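Local coordinates for protein putative peptidase (Parabacteroides merdae, PDB 4L8K) that is a putative peptidase of family S41, a group of serine peptidases, and probably hydrolyses peptide bonds, at residues 154-159 with 216-221; 251-256 with 263-268. All blocks are in the same frame, centred on the assembly; numbering follows the deposited sequence. Where two conformers were deposited one is given.

Interaction 1 of 2, residues 154-159 with 216-221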
# COMPACT_ATOMS: atom_id res chain seq x y z
N VAL A 154 9.28 4.05 -0.99
CA VAL A 154 8.53 2.82 -0.67
C VAL A 154 7.81 2.28 -1.94
O VAL A 154 6.80 1.58 -1.84
CB VAL A 154 7.55 2.98 0.52
CG1 VAL A 154 8.30 3.17 1.84
CG2 VAL A 154 6.52 4.09 0.28
N ARG A 155 8.33 2.60 -3.13
CA ARG A 155 7.80 2.06 -4.37
C ARG A 155 8.08 0.56 -4.40
O ARG A 155 9.13 0.14 -3.92
CB ARG A 155 8.45 2.73 -5.60
CG ARG A 155 8.03 4.18 -5.80
CD ARG A 155 8.76 4.82 -6.98
NE ARG A 155 10.20 4.94 -6.71
CZ ARG A 155 11.12 5.24 -7.62
NH1 ARG A 155 10.78 5.40 -8.89
NH2 ARG A 155 12.40 5.35 -7.26
N ASP A 156 7.14 -0.24 -4.92
CA ASP A 156 7.25 -1.69 -5.00
C ASP A 156 7.28 -2.35 -3.60
O ASP A 156 7.77 -3.46 -3.47
CB ASP A 156 8.45 -2.13 -5.84
CG ASP A 156 8.14 -2.20 -7.32
OD1 ASP A 156 7.23 -1.47 -7.78
OD2 ASP A 156 8.81 -2.97 -8.02
N ASN A 157 6.73 -1.68 -2.58
CA ASN A 157 6.67 -2.24 -1.24
C ASN A 157 5.23 -2.69 -0.99
O ASN A 157 4.35 -1.87 -0.75
CB ASN A 157 7.18 -1.23 -0.20
CG ASN A 157 7.26 -1.75 1.23
OD1 ASN A 157 6.52 -2.67 1.63
ND2 ASN A 157 8.13 -1.14 2.05
N GLY A 158 5.02 -4.01 -1.10
CA GLY A 158 3.73 -4.66 -0.92
C GLY A 158 3.24 -4.79 0.51
O GLY A 158 2.24 -5.45 0.77
N GLY A 159 3.93 -4.13 1.45
CA GLY A 159 3.55 -4.14 2.85
C GLY A 159 4.35 -5.10 3.70
O GLY A 159 5.49 -5.42 3.38
N LEU A 216 8.22 8.44 -1.83
CA LEU A 216 7.99 7.99 -3.21
C LEU A 216 7.07 6.79 -3.22
O LEU A 216 7.29 5.84 -2.48
CB LEU A 216 9.31 7.64 -3.94
CG LEU A 216 10.45 8.69 -3.97
CD1 LEU A 216 11.51 8.28 -4.99
CD2 LEU A 216 9.95 10.11 -4.33
N THR A 217 5.99 6.87 -4.02
CA THR A 217 5.00 5.80 -4.11
C THR A 217 4.69 5.40 -5.56
O THR A 217 4.90 6.19 -6.49
CB THR A 217 3.67 6.22 -3.40
OG1 THR A 217 3.09 7.32 -4.07
CG2 THR A 217 3.84 6.55 -1.94
N ASN A 218 4.19 4.18 -5.74
CA ASN A 218 3.71 3.68 -7.02
C ASN A 218 2.56 2.72 -6.74
O ASN A 218 2.25 2.49 -5.58
CB ASN A 218 4.83 3.06 -7.90
CG ASN A 218 5.46 1.79 -7.40
OD1 ASN A 218 5.15 1.27 -6.33
ND2 ASN A 218 6.40 1.28 -8.18
N ARG A 219 1.88 2.21 -7.78
CA ARG A 219 0.77 1.28 -7.64
C ARG A 219 1.17 0.02 -6.87
O ARG A 219 0.33 -0.65 -6.28
CB ARG A 219 0.19 0.91 -9.03
CG ARG A 219 -1.22 0.32 -8.98
CD ARG A 219 -2.24 1.22 -8.30
NE ARG A 219 -3.53 0.57 -8.45
CZ ARG A 219 -4.68 0.99 -7.95
NH1 ARG A 219 -4.71 2.00 -7.08
NH2 ARG A 219 -5.80 0.36 -8.24
N HIS A 220 2.46 -0.30 -6.87
CA HIS A 220 2.95 -1.46 -6.16
C HIS A 220 3.32 -1.12 -4.70
O HIS A 220 3.90 -1.98 -4.05
CB HIS A 220 4.07 -2.13 -6.93
CG HIS A 220 3.54 -2.90 -8.09
ND1 HIS A 220 3.62 -2.42 -9.37
CD2 HIS A 220 2.90 -4.10 -8.13
CE1 HIS A 220 3.06 -3.33 -10.16
NE2 HIS A 220 2.59 -4.35 -9.45
N SER A 221 2.90 0.06 -4.18
CA SER A 221 2.97 0.47 -2.77
C SER A 221 1.58 0.17 -2.19
O SER A 221 0.61 0.83 -2.58
CB SER A 221 3.33 1.95 -2.60
OG SER A 221 4.58 2.30 -3.17
O HOH W 1 5.20 -4.82 -4.49

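Interaction 2 of 2, residues 251-256 with 263-268. With PO4 (phosphate ion), chain E.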
# COMPACT_ATOMS: atom_id res chain seq x y z
N LEU A 251 -4.83 -5.45 6.74
CA LEU A 251 -5.69 -6.20 7.66
C LEU A 251 -6.59 -7.11 6.81
O LEU A 251 -7.69 -6.72 6.42
CB LEU A 251 -6.52 -5.26 8.56
CG LEU A 251 -5.75 -4.27 9.42
CD1 LEU A 251 -6.49 -2.96 9.55
CD2 LEU A 251 -5.49 -4.83 10.80
N PRO A 252 -6.12 -8.33 6.47
CA PRO A 252 -6.95 -9.20 5.61
C PRO A 252 -7.99 -10.06 6.34
O PRO A 252 -7.85 -10.41 7.52
CB PRO A 252 -5.92 -10.13 4.95
CG PRO A 252 -4.78 -10.19 5.93
CD PRO A 252 -4.81 -8.95 6.77
N PHE A 253 -9.04 -10.40 5.60
CA PHE A 253 -10.07 -11.36 5.94
C PHE A 253 -9.78 -12.59 5.12
O PHE A 253 -9.37 -12.50 3.96
CB PHE A 253 -11.50 -10.82 5.65
CG PHE A 253 -12.61 -11.84 5.81
CD1 PHE A 253 -13.20 -12.06 7.04
CD2 PHE A 253 -13.01 -12.64 4.74
CE1 PHE A 253 -14.20 -13.02 7.20
CE2 PHE A 253 -14.00 -13.62 4.90
CZ PHE A 253 -14.59 -13.81 6.13
N SER A 254 -9.94 -13.74 5.72
CA SER A 254 -9.77 -15.01 5.05
C SER A 254 -10.75 -16.01 5.61
O SER A 254 -10.98 -16.02 6.82
CB SER A 254 -8.35 -15.52 5.18
OG SER A 254 -8.07 -16.28 4.02
N SER A 255 -11.38 -16.81 4.73
CA SER A 255 -12.33 -17.85 5.09
C SER A 255 -12.15 -19.03 4.15
O SER A 255 -11.81 -18.85 2.98
CB SER A 255 -13.76 -17.33 5.01
OG SER A 255 -14.66 -18.28 5.56
N GLU A 256 -12.39 -20.24 4.65
CA GLU A 256 -12.31 -21.45 3.85
C GLU A 256 -13.68 -21.79 3.24
O GLU A 256 -14.72 -21.51 3.85
CB GLU A 256 -11.82 -22.62 4.70
CG GLU A 256 -10.52 -23.22 4.22
CD GLU A 256 -10.04 -24.38 5.05
OE1 GLU A 256 -10.76 -25.41 5.11
OE2 GLU A 256 -8.94 -24.28 5.64
N VAL A 263 -10.91 -17.90 0.35
CA VAL A 263 -11.16 -16.58 -0.24
C VAL A 263 -10.57 -15.54 0.72
O VAL A 263 -10.73 -15.66 1.93
CB VAL A 263 -12.65 -16.31 -0.57
CG1 VAL A 263 -13.55 -16.44 0.67
CG2 VAL A 263 -12.82 -14.96 -1.26
N ARG A 264 -9.87 -14.54 0.18
CA ARG A 264 -9.29 -13.46 0.97
C ARG A 264 -9.63 -12.12 0.32
O ARG A 264 -9.81 -12.05 -0.90
CB ARG A 264 -7.76 -13.63 1.16
CG ARG A 264 -6.91 -13.53 -0.12
CD ARG A 264 -6.40 -12.12 -0.43
NE ARG A 264 -5.34 -11.68 0.48
CZ ARG A 264 -5.17 -10.43 0.91
NH1 ARG A 264 -6.01 -9.47 0.52
NH2 ARG A 264 -4.16 -10.12 1.71
N PHE A 265 -9.70 -11.07 1.18
CA PHE A 265 -9.95 -9.68 0.83
C PHE A 265 -9.68 -8.80 2.08
O PHE A 265 -9.35 -9.34 3.15
CB PHE A 265 -11.37 -9.46 0.27
CG PHE A 265 -12.51 -10.19 0.94
CD1 PHE A 265 -13.18 -9.62 2.02
CD2 PHE A 265 -12.98 -11.41 0.44
CE1 PHE A 265 -14.29 -10.26 2.59
CE2 PHE A 265 -14.05 -12.07 1.05
CZ PHE A 265 -14.73 -11.47 2.09
N SER A 266 -9.77 -7.47 1.95
CA SER A 266 -9.56 -6.57 3.09
C SER A 266 -10.68 -6.75 4.10
O SER A 266 -11.86 -6.80 3.73
CB SER A 266 -9.48 -5.13 2.62
OG SER A 266 -8.40 -5.02 1.72
N ALA A 267 -10.31 -6.94 5.38
CA ALA A 267 -11.27 -7.21 6.44
C ALA A 267 -11.95 -5.97 6.97
O ALA A 267 -13.11 -6.05 7.41
CB ALA A 267 -10.58 -7.91 7.61
N CYS A 268 -11.23 -4.84 6.98
CA CYS A 268 -11.77 -3.62 7.58
C CYS A 268 -11.53 -2.37 6.72
O CYS A 268 -10.39 -2.14 6.32
CB CYS A 268 -11.17 -3.41 8.97
SG CYS A 268 -11.00 -4.91 9.97
P PO4 E . -5.04 -6.25 2.41
O1 PO4 E . -6.40 -6.11 3.06
O2 PO4 E . -4.38 -4.84 2.31
O3 PO4 E . -4.16 -7.20 3.27
O4 PO4 E . -5.22 -6.82 0.98

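Interaction 1 of 2, residues 154-159 with 216-221
The side chain of R155 runs alongside L216, whose CD1 lies over one face of the guanidinium, 3.8 Å from R155 NH2. R155 follows strand 149-153 and L216 lies near the end of its parallel neighbour 213-217, at the heart of a ClpP/crotonase-type core. R155 CB and CG pack on N218 and T217; farther out the chain bends at chi3 (-66°) before the guanidinium meets D153 and D300. Where the two chains leave the sheet, V154 N donates to L216 O at 3.1 Å.

Farther on, the N218 amide makes two bonds to D156. N218 OD1 accepts from D156 N at 2.9 Å, and N218 ND2 donates to D156 OD1, also at 2.9 Å, from the anti side and 31° out of the carboxylate plane. Asparagine suits this place because one flat group both donates and accepts. S221 ties its own type I turn to the neighbouring type II turn: S221 OG accepts from N218 N and donates to V154 O at 2.7 Å. N157 ND2 bonds to Y125 O, and N157 OD1 closes an Asx turn by accepting from G159 N at 3.0 Å, the donor in the carbonyl plane.

Interaction 2 of 2, residues 251-256 with 263-268
A two-stranded antiparallel hairpin, 252-256 with 262-266, forms this contact at one side of a small sheet whose remaining strand is 70-72. In the hydrogen-bonded pair F253-F265, F253 N reaches F265 O at 2.7 Å, nearly in line with the carbonyl bond, and F265 N returns a bond to F253 O. S255 and V263 exchange a second such pair. Beyond the strand end, A267 N donates to L251 O, which keeps the chains together where regular pairing stops.

F253 and F265 share a sheet face with S255 and V263, and helix 8-22 packs on this side through I18 and M19, a setting suited to large apolar rings. F253 CG stands anti to its own amide nitrogen (chi1 172°), and the ring runs beside that of F265. The rings are tilted 26° to each other and strongly offset, with little overlap: F253 CD2 sits over the F265 ring, 3.4 Å from F265 CZ. A267, past the strand end, is small enough to bring its CB within 3.6 Å of F253 CB.

R264 leaves by the other face, and its chain, bent at chi2 and chi3, lays the guanidinium against P252, with P252 CB over the flat group 3.7 Å from R264 NH2. The edge is then presented to a phosphate, probably from the crystallisation liquor, which H68, S223, S249 and G250 also bind. R264 NH1 donates to phosphate O4 at 2.8 Å, NH2 makes a weak bond to O3, and S266 OG, which also has E279 OE2 as a partner, lies 2.6 Å from phosphate O1.

Interaction 1 lies in the buried core, its centre about 6 Å from that of the chain, whereas interaction 2 is only partly buried, its centre about 16 Å out. Their centres are 21 Å apart and they share no secondary-structure element: 154-159 with 216-221 joins the loop after one strand to the end of its parallel neighbour and the turn beyond, and 251-256 with 263-268 joins two antiparallel strands of a hairpin. Irregular loops in the core are held largely by side-chain amide, carboxylate and hydroxyl groups; the hairpin relies on backbone pairing, with aromatic packing on one face and an anion-binding arginine on the other. S223, just beyond 216-221, reaches the phosphate of interaction 2.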